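Local coordinates for Non-ribosomal peptide synthetase (Streptomyces halstedii, PDB 3WV4), which belongs to the AMP-binding (ANL) family and forms part of a non-ribosomal peptide synthetase, at residues T72-E75 with L76-S80; P103-R106 with Q107-A110; L319-V322 with T323-L327; H430-E433 with D434-Y438. One frame throughout, in Å; residues are numbered along the deposited sequence.

Interactions 1 and 2 are neighbours in the fold, their centres about 12 Å apart: the first opens helix 73-89, the second opens helix 106-116, and the two helices pack side by side through L76 against V109 and H79 and S80 against A110. Interaction 3 starts another helix, 321-330, at the surface, its centre about 38 Å from that of interaction 1. Interaction 4 is a beta hairpin near the end of the model, with its centre about 23 Å from that of interaction 3; strands 311-314 and 335-340 beside interaction 3 and the hairpin strands belong to one large mixed sheet. Interactions 1 and 4 lie on opposite sides of the chain's centre.

Interaction 1 (T72-E75 with L76-S80); sequences TYQE and LLNHS
H79 swings its imidazole back along the helix toward E75, so that CD2 at the ring edge lies 2.9 Å from E75 O, near the plane of the ring. With CG beside its own backbone N (chi1 -70°), the ring leans toward the preceding turn, and its stacking partner is W71. E75 O is also the acceptor for H79 N at 3.0 Å, in a nearly straight bond. The E75 side chain also runs toward the start of the helix: it is extended beyond CG and sets OE1 2.8 Å from T72 N, which meets the carboxylate on its anti side. In return E75 N donates to T72 OG1 at 3.1 Å. These reciprocal bonds make a capping box, with T72 as the N-cap of helix 73-89 where strand 70-72 gives way to it. One turn on, L76 N bonds to T72 O at 2.9 Å and L77 N to Y73 O, while Y73 sends its hydroxyl off to A260 O. L76 and L77 both rest on L51 of helix 47-57. L76 O accepts two bonds from S80, from N and from OG, which reach it from opposite faces of the carbonyl plane.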
ATOM      1  N   THR A  72      -0.799 -17.412  10.610  1.00 31.90           N
ATOM      2  CA  THR A  72       0.603 -17.232  10.882  1.00 30.29           C
ATOM      3  C   THR A  72       1.322 -16.977   9.584  1.00 28.62           C
ATOM      4  O   THR A  72       0.759 -17.120   8.534  1.00 29.39           O
ATOM      5  CB  THR A  72       1.225 -18.500  11.488  1.00 30.26           C
ATOM      6  OG1 THR A  72       1.171 -19.544  10.520  1.00 29.86           O
ATOM      7  CG2 THR A  72       0.483 -18.922  12.740  1.00 32.03           C
ATOM      8  N   TYR A  73       2.601 -16.635   9.653  1.00 32.02           N
ATOM      9  CA  TYR A  73       3.391 -16.437   8.422  1.00 31.72           C
ATOM     10  C   TYR A  73       3.474 -17.702   7.613  1.00 34.62           C
ATOM     11  O   TYR A  73       3.379 -17.643   6.377  1.00 37.15           O
ATOM     12  CB  TYR A  73       4.785 -15.858   8.701  1.00 31.96           C
ATOM     13  CG  TYR A  73       4.709 -14.388   8.797  1.00 30.80           C
ATOM     14  CD1 TYR A  73       4.598 -13.765  10.003  1.00 31.05           C
ATOM     15  CD2 TYR A  73       4.604 -13.606   7.639  1.00 32.71           C
ATOM     16  CE1 TYR A  73       4.442 -12.395  10.065  1.00 30.76           C
ATOM     17  CE2 TYR A  73       4.461 -12.247   7.691  1.00 29.66           C
ATOM     18  CZ  TYR A  73       4.383 -11.645   8.902  1.00 30.48           C
ATOM     19  OH  TYR A  73       4.221 -10.266   8.965  1.00 32.99           O
ATOM     20  N   GLN A  74       3.567 -18.847   8.287  1.00 33.66           N
ATOM     21  CA  GLN A  74       3.511 -20.120   7.572  1.00 37.22           C
ATOM     22  C   GLN A  74       2.219 -20.299   6.812  1.00 34.29           C
ATOM     23  O   GLN A  74       2.244 -20.645   5.647  1.00 33.80           O
ATOM     24  CB  GLN A  74       3.702 -21.324   8.521  1.00 39.74           C
ATOM     25  CG  GLN A  74       3.788 -22.636   7.775  1.00 42.33           C
ATOM     26  CD  GLN A  74       5.073 -22.768   6.991  1.00 45.26           C
ATOM     27  OE1 GLN A  74       5.089 -22.684   5.752  1.00 45.05           O
ATOM     28  NE2 GLN A  74       6.168 -23.004   7.707  1.00 51.51           N
ATOM     29  N   GLU A  75       1.097 -20.040   7.477  1.00 35.72           N
ATOM     30  CA  GLU A  75      -0.220 -20.181   6.845  1.00 34.69           C
ATOM     31  C   GLU A  75      -0.340 -19.265   5.677  1.00 32.64           C
ATOM     32  O   GLU A  75      -0.818 -19.664   4.645  1.00 31.18           O
ATOM     33  CB  GLU A  75      -1.357 -19.940   7.843  1.00 37.11           C
ATOM     34  CG  GLU A  75      -1.533 -21.099   8.849  1.00 41.60           C
ATOM     35  CD  GLU A  75      -2.484 -20.740   9.982  1.00 43.73           C
ATOM     36  OE1 GLU A  75      -2.212 -19.786  10.728  1.00 41.05           O
ATOM     37  OE2 GLU A  75      -3.553 -21.377  10.052  1.00 47.88           O
ATOM     38  N   LEU A  76       0.123 -18.031   5.831  1.00 31.37           N
ATOM     39  CA  LEU A  76       0.018 -17.071   4.719  1.00 31.55           C
ATOM     40  C   LEU A  76       0.795 -17.561   3.522  1.00 29.73           C
ATOM     41  O   LEU A  76       0.363 -17.438   2.383  1.00 30.00           O
ATOM     42  CB  LEU A  76       0.514 -15.684   5.159  1.00 31.42           C
ATOM     43  CG  LEU A  76       0.621 -14.673   4.037  1.00 32.18           C
ATOM     44  CD1 LEU A  76      -0.707 -14.500   3.337  1.00 32.20           C
ATOM     45  CD2 LEU A  76       1.110 -13.340   4.622  1.00 32.11           C
ATOM     46  N   LEU A  77       1.978 -18.090   3.775  1.00 29.52           N
ATOM     47  CA  LEU A  77       2.824 -18.577   2.684  1.00 32.67           C
ATOM     48  C   LEU A  77       2.181 -19.784   2.025  1.00 32.17           C
ATOM     49  O   LEU A  77       2.126 -19.848   0.827  1.00 31.13           O
ATOM     50  CB  LEU A  77       4.239 -18.933   3.202  1.00 33.09           C
ATOM     51  CG  LEU A  77       5.170 -19.600   2.233  1.00 35.46           C
ATOM     52  CD1 LEU A  77       5.618 -18.642   1.147  1.00 37.19           C
ATOM     53  CD2 LEU A  77       6.388 -20.145   2.987  1.00 38.28           C
ATOM     54  N   ASN A  78       1.662 -20.714   2.825  1.00 33.59           N
ATOM     55  CA  ASN A  78       0.982 -21.886   2.282  1.00 35.23           C
ATOM     56  C   ASN A  78      -0.136 -21.489   1.308  1.00 35.82           C
ATOM     57  O   ASN A  78      -0.156 -21.935   0.166  1.00 34.34           O
ATOM     58  CB  ASN A  78       0.387 -22.748   3.412  1.00 35.29           C
ATOM     59  CG  ASN A  78       1.452 -23.479   4.226  1.00 35.94           C
ATOM     60  OD1 ASN A  78       2.588 -23.594   3.805  1.00 34.87           O
ATOM     61  ND2 ASN A  78       1.077 -23.933   5.435  1.00 38.44           N
ATOM     62  N   HIS A  79      -1.035 -20.621   1.775  1.00 35.89           N
ATOM     63  CA  HIS A  79      -2.162 -20.175   0.971  1.00 32.79           C
ATOM     64  C   HIS A  79      -1.712 -19.379  -0.233  1.00 30.46           C
ATOM     65  O   HIS A  79      -2.292 -19.538  -1.322  1.00 30.41           O
ATOM     66  CB  HIS A  79      -3.105 -19.363   1.811  1.00 33.68           C
ATOM     67  CG  HIS A  79      -3.855 -20.165   2.820  1.00 34.90           C
ATOM     68  ND1 HIS A  79      -5.095 -20.708   2.548  1.00 36.87           N
ATOM     69  CD2 HIS A  79      -3.561 -20.532   4.093  1.00 34.20           C
ATOM     70  CE1 HIS A  79      -5.542 -21.355   3.616  1.00 34.26           C
ATOM     71  NE2 HIS A  79      -4.624 -21.284   4.557  1.00 35.01           N
ATOM     72  N   SER A  80      -0.641 -18.602  -0.102  1.00 28.86           N
ATOM     73  CA  SER A  80      -0.084 -17.854  -1.238  1.00 28.77           C
ATOM     74  C   SER A  80       0.436 -18.804  -2.322  1.00 30.82           C
ATOM     75  O   SER A  80       0.100 -18.692  -3.498  1.00 34.03           O
ATOM     76  CB  SER A  80       1.011 -16.881  -0.752  1.00 29.86           C
ATOM     77  OG  SER A  80       0.475 -15.822   0.029  1.00 28.12           O
TER

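Interaction 2 (P103-R106 with Q107-A110); sequences PNIR and QTVA
P103 and T108 meet in a local contact at the start of helix 106-116, where the loop after strand 97-101 turns into the helix. The hydroxyl of T108 donates to P103 O at 2.8 Å, approaching almost in line with the carbonyl. OG1 sits beside the backbone N of T108 (chi1 -44°), which aims it back at the loop. The same hydroxyl packs 3.5 Å from I105 CG1, the two side chains crossing at about a right angle. I105 carries the amide end of Q107: its CD1 lies 3.7 Å from Q107 OE1, and Q107, bent at chi2 (93°), folds back over the isoleucine. Two of the backbone bonds are weak: T108 N to I105 O (3.0 Å) and V109 N to R106 O; R106 O also takes A110 N at 3.3 Å, better aligned. The R106 side chain carries its guanidinium to a salt bridge with D66 and a cation-pi contact with W71, while the N104 amide is hydrogen-bonded to the backbone of M241, V243 and A265. The arrangement is a strand-to-helix connection in an alpha/beta fold, with N104 at the centre of an inverse gamma turn just ahead of the first helical turn.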
ATOM      1  N   PRO A 103     -12.630  -7.273  -0.326  1.00 30.67           N
ATOM      2  CA  PRO A 103     -12.493  -6.530   0.887  1.00 32.51           C
ATOM      3  C   PRO A 103     -11.193  -6.919   1.625  1.00 31.07           C
ATOM      4  O   PRO A 103     -10.397  -7.680   1.102  1.00 33.95           O
ATOM      5  CB  PRO A 103     -13.724  -6.981   1.721  1.00 31.67           C
ATOM      6  CG  PRO A 103     -13.904  -8.401   1.291  1.00 32.08           C
ATOM      7  CD  PRO A 103     -13.544  -8.424  -0.168  1.00 33.18           C
ATOM      8  N   ASN A 104     -11.022  -6.338   2.803  1.00 31.56           N
ATOM      9  CA  ASN A 104      -9.937  -6.600   3.729  1.00 32.05           C
ATOM     10  C   ASN A 104     -10.061  -7.916   4.435  1.00 33.15           C
ATOM     11  O   ASN A 104     -10.446  -7.967   5.620  1.00 37.57           O
ATOM     12  CB  ASN A 104      -9.844  -5.503   4.785  1.00 33.90           C
ATOM     13  CG  ASN A 104      -8.989  -4.324   4.329  1.00 36.21           C
ATOM     14  OD1 ASN A 104      -8.669  -4.176   3.139  1.00 32.20           O
ATOM     15  ND2 ASN A 104      -8.627  -3.449   5.299  1.00 40.79           N
ATOM     16  N   ILE A 105      -9.648  -8.971   3.732  1.00 31.25           N
ATOM     17  CA  ILE A 105      -9.651 -10.294   4.296  1.00 33.45           C
ATOM     18  C   ILE A 105      -8.337 -10.988   3.950  1.00 34.01           C
ATOM     19  O   ILE A 105      -7.666 -10.593   2.978  1.00 32.56           O
ATOM     20  CB  ILE A 105     -10.879 -11.104   3.826  1.00 32.74           C
ATOM     21  CG1 ILE A 105     -10.935 -11.221   2.311  1.00 33.34           C
ATOM     22  CG2 ILE A 105     -12.162 -10.432   4.266  1.00 33.72           C
ATOM     23  CD1 ILE A 105     -12.112 -12.055   1.801  1.00 33.23           C
ATOM     24  N   ARG A 106      -7.977 -11.988   4.753  1.00 33.63           N
ATOM     25  CA  ARG A 106      -6.735 -12.711   4.563  1.00 32.57           C
ATOM     26  C   ARG A 106      -6.519 -13.203   3.142  1.00 30.86           C
ATOM     27  O   ARG A 106      -5.438 -13.133   2.608  1.00 30.57           O
ATOM     28  CB  ARG A 106      -6.736 -13.890   5.528  1.00 35.79           C
ATOM     29  CG  ARG A 106      -6.431 -13.506   6.963  1.00 33.91           C
ATOM     30  CD  ARG A 106      -6.743 -14.658   7.889  1.00 34.77           C
ATOM     31  NE  ARG A 106      -8.165 -14.947   7.831  1.00 36.20           N
ATOM     32  CZ  ARG A 106      -8.694 -16.122   8.094  1.00 37.33           C
ATOM     33  NH1 ARG A 106      -7.921 -17.100   8.482  1.00 37.49           N
ATOM     34  NH2 ARG A 106     -10.007 -16.287   8.012  1.00 39.54           N
ATOM     35  N   GLN A 107      -7.599 -13.626   2.486  1.00 31.36           N
ATOM     36  CA  GLN A 107      -7.543 -14.178   1.147  1.00 30.91           C
ATOM     37  C   GLN A 107      -6.970 -13.213   0.162  1.00 30.06           C
ATOM     38  O   GLN A 107      -6.220 -13.596  -0.695  1.00 27.72           O
ATOM     39  CB  GLN A 107      -8.947 -14.612   0.661  1.00 32.68           C
ATOM     40  CG  GLN A 107      -9.524 -15.816   1.395  1.00 32.25           C
ATOM     41  CD  GLN A 107     -10.400 -15.421   2.575  1.00 33.99           C
ATOM     42  OE1 GLN A 107     -10.001 -14.666   3.457  1.00 33.06           O
ATOM     43  NE2 GLN A 107     -11.598 -15.942   2.600  1.00 33.48           N
ATOM     44  N   THR A 108      -7.318 -11.942   0.273  1.00 30.74           N
ATOM     45  CA  THR A 108      -6.800 -10.934  -0.655  1.00 31.83           C
ATOM     46  C   THR A 108      -5.258 -10.798  -0.594  1.00 31.71           C
ATOM     47  O   THR A 108      -4.613 -10.503  -1.586  1.00 28.88           O
ATOM     48  CB  THR A 108      -7.401  -9.554  -0.314  1.00 34.39           C
ATOM     49  OG1 THR A 108      -8.803  -9.686  -0.068  1.00 39.04           O
ATOM     50  CG2 THR A 108      -7.207  -8.586  -1.444  1.00 35.87           C
ATOM     51  N   VAL A 109      -4.685 -10.999   0.582  1.00 31.49           N
ATOM     52  CA  VAL A 109      -3.235 -10.877   0.759  1.00 31.02           C
ATOM     53  C   VAL A 109      -2.536 -12.098   0.119  1.00 31.93           C
ATOM     54  O   VAL A 109      -1.424 -11.987  -0.450  1.00 29.75           O
ATOM     55  CB  VAL A 109      -2.898 -10.770   2.250  1.00 30.23           C
ATOM     56  CG1 VAL A 109      -1.394 -10.611   2.472  1.00 30.37           C
ATOM     57  CG2 VAL A 109      -3.612  -9.572   2.862  1.00 30.91           C
ATOM     58  N   ALA A 110      -3.225 -13.242   0.196  1.00 30.16           N
ATOM     59  CA  ALA A 110      -2.791 -14.465  -0.457  1.00 29.02           C
ATOM     60  C   ALA A 110      -2.882 -14.358  -1.966  1.00 29.24           C
ATOM     61  O   ALA A 110      -1.971 -14.839  -2.678  1.00 29.96           O
ATOM     62  CB  ALA A 110      -3.602 -15.665   0.053  1.00 30.09           C
TER

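Interaction 3 (L319-V322 with T323-L327); sequences LPQV and TIDAL
The backbone runs from an extended loop at L319 into the first turns of helix 321-330, with P320 in the N-cap position. P320 O accepts from I324 N at 3.1 Å, and more weakly from T323 N; Q321 O then takes D325 N at 2.9 Å, and V322 O takes A326 N at 3.1 Å. Among the side chains, Q321 and D325 are joined one turn apart at the surface. Q321 starts with CG anti to its backbone N (chi1 -166°), then bends at chi2, which brings NE2 round to D325 OD1 at 3.0 Å. The amide meets that oxygen from above the carboxylate plane, and the two flat groups stand 57° apart. This helix is the crossover of a beta-alpha-beta unit, between the parallel strands 311-314 and 335-340. L319, just ahead of the helix, crosses I324 obliquely, with L319 CD2 4.0 Å from I324 CG1. The I324 chain lies alongside the loop, where CD1 comes within 3.5 Å of L319 O. L319 also sets CD1 against the methyl CG2 of T323, 4.0 Å away and at about a right angle, and its side chain reaches V336 and N314 of the two strands. The other branch of T323, OG1, lies by CG of the P320 ring. L319 and T323 both touch A292 of helix 289-300; further along, L327 packs against T296 of that helix and against F312 and V336.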
ATOM      1  N   LEU A 319      -3.248  17.051   8.688  1.00 44.64           N
ATOM      2  CA  LEU A 319      -3.882  16.761   9.943  1.00 41.32           C
ATOM      3  C   LEU A 319      -3.845  18.069  10.720  1.00 43.66           C
ATOM      4  O   LEU A 319      -2.769  18.639  10.879  1.00 49.39           O
ATOM      5  CB  LEU A 319      -3.062  15.676  10.636  1.00 41.59           C
ATOM      6  CG  LEU A 319      -3.728  14.848  11.742  1.00 36.06           C
ATOM      7  CD1 LEU A 319      -4.963  14.114  11.229  1.00 35.33           C
ATOM      8  CD2 LEU A 319      -2.699  13.857  12.258  1.00 34.68           C
ATOM      9  N   PRO A 320      -5.006  18.592  11.143  1.00 38.97           N
ATOM     10  CA  PRO A 320      -5.072  19.902  11.783  1.00 41.01           C
ATOM     11  C   PRO A 320      -4.588  19.877  13.205  1.00 44.34           C
ATOM     12  O   PRO A 320      -4.630  18.808  13.851  1.00 47.54           O
ATOM     13  CB  PRO A 320      -6.568  20.259  11.749  1.00 42.28           C
ATOM     14  CG  PRO A 320      -7.268  18.945  11.609  1.00 40.67           C
ATOM     15  CD  PRO A 320      -6.341  18.009  10.901  1.00 40.08           C
ATOM     16  N   GLN A 321      -4.137  21.028  13.701  1.00 42.05           N
ATOM     17  CA  GLN A 321      -3.468  21.044  14.995  1.00 43.70           C
ATOM     18  C   GLN A 321      -4.352  20.427  16.061  1.00 44.90           C
ATOM     19  O   GLN A 321      -3.877  19.671  16.901  1.00 45.15           O
ATOM     20  CB  GLN A 321      -3.074  22.438  15.428  1.00 42.47           C
ATOM     21  CG  GLN A 321      -2.090  22.468  16.595  1.00 43.17           C
ATOM     22  CD  GLN A 321      -0.835  21.672  16.284  1.00 43.51           C
ATOM     23  OE1 GLN A 321      -0.350  21.687  15.157  1.00 46.81           O
ATOM     24  NE2 GLN A 321      -0.348  20.915  17.251  1.00 41.00           N
ATOM     25  N   VAL A 322      -5.634  20.748  16.000  1.00 41.84           N
ATOM     26  CA  VAL A 322      -6.561  20.345  17.048  1.00 43.31           C
ATOM     27  C   VAL A 322      -6.701  18.840  17.157  1.00 41.66           C
ATOM     28  O   VAL A 322      -6.865  18.338  18.255  1.00 42.33           O
ATOM     29  CB  VAL A 322      -7.960  20.911  16.870  1.00 42.24           C
ATOM     30  CG1 VAL A 322      -8.221  21.966  17.923  1.00 42.95           C
ATOM     31  CG2 VAL A 322      -8.148  21.473  15.469  1.00 42.19           C
ATOM     32  N   THR A 323      -6.700  18.157  16.017  1.00 38.66           N
ATOM     33  CA  THR A 323      -6.761  16.714  16.011  1.00 40.68           C
ATOM     34  C   THR A 323      -5.459  16.158  16.582  1.00 36.69           C
ATOM     35  O   THR A 323      -5.476  15.244  17.379  1.00 34.80           O
ATOM     36  CB  THR A 323      -7.002  16.169  14.602  1.00 42.70           C
ATOM     37  OG1 THR A 323      -8.208  16.715  14.097  1.00 45.88           O
ATOM     38  CG2 THR A 323      -7.114  14.640  14.610  1.00 43.18           C
ATOM     39  N   ILE A 324      -4.344  16.764  16.190  1.00 36.05           N
ATOM     40  CA  ILE A 324      -3.047  16.333  16.663  1.00 35.39           C
ATOM     41  C   ILE A 324      -3.022  16.355  18.171  1.00 33.78           C
ATOM     42  O   ILE A 324      -2.649  15.372  18.802  1.00 33.32           O
ATOM     43  CB  ILE A 324      -1.905  17.198  16.097  1.00 36.24           C
ATOM     44  CG1 ILE A 324      -1.854  17.064  14.564  1.00 37.40           C
ATOM     45  CG2 ILE A 324      -0.561  16.780  16.688  1.00 35.02           C
ATOM     46  CD1 ILE A 324      -1.029  18.181  13.915  1.00 38.90           C
ATOM     47  N   ASP A 325      -3.467  17.468  18.734  1.00 34.06           N
ATOM     48  CA  ASP A 325      -3.442  17.697  20.163  1.00 35.44           C
ATOM     49  C   ASP A 325      -4.325  16.679  20.852  1.00 35.83           C
ATOM     50  O   ASP A 325      -3.941  16.105  21.887  1.00 33.26           O
ATOM     51  CB  ASP A 325      -3.912  19.115  20.505  1.00 37.92           C
ATOM     52  CG  ASP A 325      -2.919  20.222  20.062  1.00 40.63           C
ATOM     53  OD1 ASP A 325      -1.719  19.940  19.770  1.00 40.33           O
ATOM     54  OD2 ASP A 325      -3.374  21.399  19.971  1.00 41.19           O
ATOM     55  N   ALA A 326      -5.485  16.422  20.261  1.00 35.41           N
ATOM     56  CA  ALA A 326      -6.452  15.542  20.880  1.00 32.47           C
ATOM     57  C   ALA A 326      -5.916  14.110  20.928  1.00 32.48           C
ATOM     58  O   ALA A 326      -6.160  13.373  21.875  1.00 30.11           O
ATOM     59  CB  ALA A 326      -7.727  15.593  20.105  1.00 34.57           C
ATOM     60  N   LEU A 327      -5.178  13.727  19.890  1.00 31.23           N
ATOM     61  CA  LEU A 327      -4.642  12.399  19.823  1.00 30.24           C
ATOM     62  C   LEU A 327      -3.568  12.252  20.884  1.00 29.93           C
ATOM     63  O   LEU A 327      -3.461  11.210  21.515  1.00 28.11           O
ATOM     64  CB  LEU A 327      -3.985  12.145  18.479  1.00 29.04           C
ATOM     65  CG  LEU A 327      -4.847  11.754  17.294  1.00 29.38           C
ATOM     66  CD1 LEU A 327      -3.933  11.811  16.078  1.00 27.02           C
ATOM     67  CD2 LEU A 327      -5.560  10.402  17.439  1.00 29.52           C
TER

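Interaction 4 (H430-E433 with D434-Y438); sequences HLDE and DGFLY
Both oxygens of the D432 carboxylate are engaged from beyond the turn: OD1 accepts F436 N at 3.1 Å, the donor coming from above the carboxylate plane, and OD2 takes the hydroxyl of Y438 at 2.9 Å on its anti side. CG lies between the backbone N and the carbonyl carbon (chi1 58°), which turns the carboxylate toward F436 and Y438; its plane stands 67° to the Y438 ring, and OD1 meets the edge of the F436 ring. R359 comes close to OD2 as a long, weak ion pair, and makes a salt bridge with D434. The backbone here forms a beta hairpin joining strands 427-431 and 437-439, with a type I turn from D432 to G435 at its tip. G435 N bonds to D432 O and D432 N to F436 O at 3.2 Å, and the turn carries a G1-type bulge at G435, whose positive phi suits glycine. H430 and Y438 are a hydrogen-bonded antiparallel pair, Y438 N reaching H430 O at 2.9 Å; L431 and L437 form the next, non-hydrogen-bonded pair. On the face shared by H430 and Y438, the tyrosine CB sits over the imidazole, 3.6 Å from its centroid, a CH-pi contact. The two rings are nearly parallel, 7° apart, but slid so that they barely overlap, and H430 ND1 turns to G440 O. On the opposite face, L431 CD2 lies 4.0 Å from L437 CB.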
ATOM      1  N   HIS A 430       8.930  24.327  -1.202  1.00 38.79           N
ATOM      2  CA  HIS A 430      10.313  24.707  -1.025  1.00 38.76           C
ATOM      3  C   HIS A 430      10.985  23.832   0.034  1.00 37.38           C
ATOM      4  O   HIS A 430      10.311  23.253   0.877  1.00 35.04           O
ATOM      5  CB  HIS A 430      10.396  26.218  -0.665  1.00 40.69           C
ATOM      6  CG  HIS A 430       9.849  26.556   0.687  1.00 38.98           C
ATOM      7  ND1 HIS A 430       8.535  26.899   0.895  1.00 41.60           N
ATOM      8  CD2 HIS A 430      10.448  26.635   1.897  1.00 40.15           C
ATOM      9  CE1 HIS A 430       8.345  27.170   2.179  1.00 39.58           C
ATOM     10  NE2 HIS A 430       9.487  26.989   2.812  1.00 38.89           N
ATOM     11  N   LEU A 431      12.317  23.826   0.020  1.00 38.79           N
ATOM     12  CA  LEU A 431      13.140  23.133   1.037  1.00 37.15           C
ATOM     13  C   LEU A 431      13.888  24.148   1.851  1.00 36.56           C
ATOM     14  O   LEU A 431      14.227  25.215   1.346  1.00 36.82           O
ATOM     15  CB  LEU A 431      14.168  22.267   0.371  1.00 34.51           C
ATOM     16  CG  LEU A 431      13.657  21.118  -0.428  1.00 34.41           C
ATOM     17  CD1 LEU A 431      14.837  20.529  -1.168  1.00 37.54           C
ATOM     18  CD2 LEU A 431      13.006  20.077   0.444  1.00 32.97           C
ATOM     19  N   ASP A 432      14.104  23.877   3.121  1.00 37.22           N
ATOM     20  CA  ASP A 432      14.997  24.748   3.912  1.00 36.20           C
ATOM     21  C   ASP A 432      16.395  24.218   3.762  1.00 38.53           C
ATOM     22  O   ASP A 432      16.649  23.233   3.030  1.00 37.87           O
ATOM     23  CB  ASP A 432      14.540  24.957   5.359  1.00 35.75           C
ATOM     24  CG  ASP A 432      14.398  23.641   6.165  1.00 34.98           C
ATOM     25  OD1 ASP A 432      15.111  22.663   5.866  1.00 35.63           O
ATOM     26  OD2 ASP A 432      13.597  23.636   7.121  1.00 32.93           O
ATOM     27  N   GLU A 433      17.327  24.843   4.458  1.00 46.60           N
ATOM     28  CA  GLU A 433      18.744  24.478   4.354  1.00 51.41           C
ATOM     29  C   GLU A 433      18.907  23.002   4.768  1.00 47.27           C
ATOM     30  O   GLU A 433      19.657  22.186   4.159  1.00 43.47           O
ATOM     31  CB  GLU A 433      19.577  25.405   5.265  1.00 62.14           C
ATOM     32  CG  GLU A 433      19.298  26.924   5.108  1.00 71.59           C
ATOM     33  CD  GLU A 433      17.826  27.332   5.353  1.00 78.96           C
ATOM     34  OE1 GLU A 433      17.251  26.973   6.424  1.00 83.23           O
ATOM     35  OE2 GLU A 433      17.232  28.004   4.463  1.00 83.66           O
ATOM     36  N   ASP A 434      18.132  22.654   5.780  1.00 43.90           N
ATOM     37  CA  ASP A 434      18.213  21.341   6.377  1.00 39.00           C
ATOM     38  C   ASP A 434      17.695  20.236   5.423  1.00 38.16           C
ATOM     39  O   ASP A 434      18.016  19.052   5.572  1.00 34.98           O
ATOM     40  CB  ASP A 434      17.541  21.409   7.759  1.00 37.82           C
ATOM     41  CG  ASP A 434      18.477  22.019   8.821  1.00 43.42           C
ATOM     42  OD1 ASP A 434      19.690  21.665   8.827  1.00 45.22           O
ATOM     43  OD2 ASP A 434      18.049  22.827   9.680  1.00 47.81           O
ATOM     44  N   GLY A 435      16.917  20.623   4.404  1.00 38.29           N
ATOM     45  CA  GLY A 435      16.375  19.638   3.438  1.00 34.36           C
ATOM     46  C   GLY A 435      14.950  19.216   3.769  1.00 33.94           C
ATOM     47  O   GLY A 435      14.425  18.286   3.166  1.00 30.97           O
ATOM     48  N   PHE A 436      14.314  19.918   4.704  1.00 31.29           N
ATOM     49  CA  PHE A 436      12.921  19.656   4.998  1.00 30.50           C
ATOM     50  C   PHE A 436      12.003  20.221   3.916  1.00 32.81           C
ATOM     51  O   PHE A 436      12.258  21.295   3.330  1.00 32.93           O
ATOM     52  CB  PHE A 436      12.553  20.293   6.308  1.00 30.49           C
ATOM     53  CG  PHE A 436      13.081  19.550   7.508  1.00 31.15           C
ATOM     54  CD1 PHE A 436      12.320  18.577   8.119  1.00 28.47           C
ATOM     55  CD2 PHE A 436      14.300  19.896   8.050  1.00 29.63           C
ATOM     56  CE1 PHE A 436      12.809  17.892   9.219  1.00 29.58           C
ATOM     57  CE2 PHE A 436      14.800  19.204   9.142  1.00 33.38           C
ATOM     58  CZ  PHE A 436      14.033  18.201   9.744  1.00 30.91           C
ATOM     59  N   LEU A 437      10.906  19.536   3.691  1.00 31.36           N
ATOM     60  CA  LEU A 437       9.977  19.953   2.638  1.00 33.70           C
ATOM     61  C   LEU A 437       8.804  20.722   3.187  1.00 32.47           C
ATOM     62  O   LEU A 437       8.292  20.427   4.267  1.00 28.26           O
ATOM     63  CB  LEU A 437       9.512  18.742   1.848  1.00 35.08           C
ATOM     64  CG  LEU A 437       8.479  18.964   0.718  1.00 35.58           C
ATOM     65  CD1 LEU A 437       8.982  19.876  -0.390  1.00 34.78           C
ATOM     66  CD2 LEU A 437       8.096  17.607   0.177  1.00 35.10           C
ATOM     67  N   TYR A 438       8.422  21.755   2.431  1.00 32.73           N
ATOM     68  CA  TYR A 438       7.278  22.611   2.751  1.00 34.50           C
ATOM     69  C   TYR A 438       6.447  22.851   1.497  1.00 37.79           C
ATOM     70  O   TYR A 438       6.979  22.905   0.370  1.00 37.51           O
ATOM     71  CB  TYR A 438       7.768  23.968   3.248  1.00 35.02           C
ATOM     72  CG  TYR A 438       8.593  23.907   4.505  1.00 35.36           C
ATOM     73  CD1 TYR A 438       8.010  24.077   5.754  1.00 33.65           C
ATOM     74  CD2 TYR A 438       9.976  23.685   4.442  1.00 33.13           C
ATOM     75  CE1 TYR A 438       8.751  24.027   6.897  1.00 31.40           C
ATOM     76  CE2 TYR A 438      10.725  23.619   5.594  1.00 34.50           C
ATOM     77  CZ  TYR A 438      10.087  23.770   6.808  1.00 32.29           C
ATOM     78  OH  TYR A 438      10.828  23.742   7.906  1.00 34.72           O
TER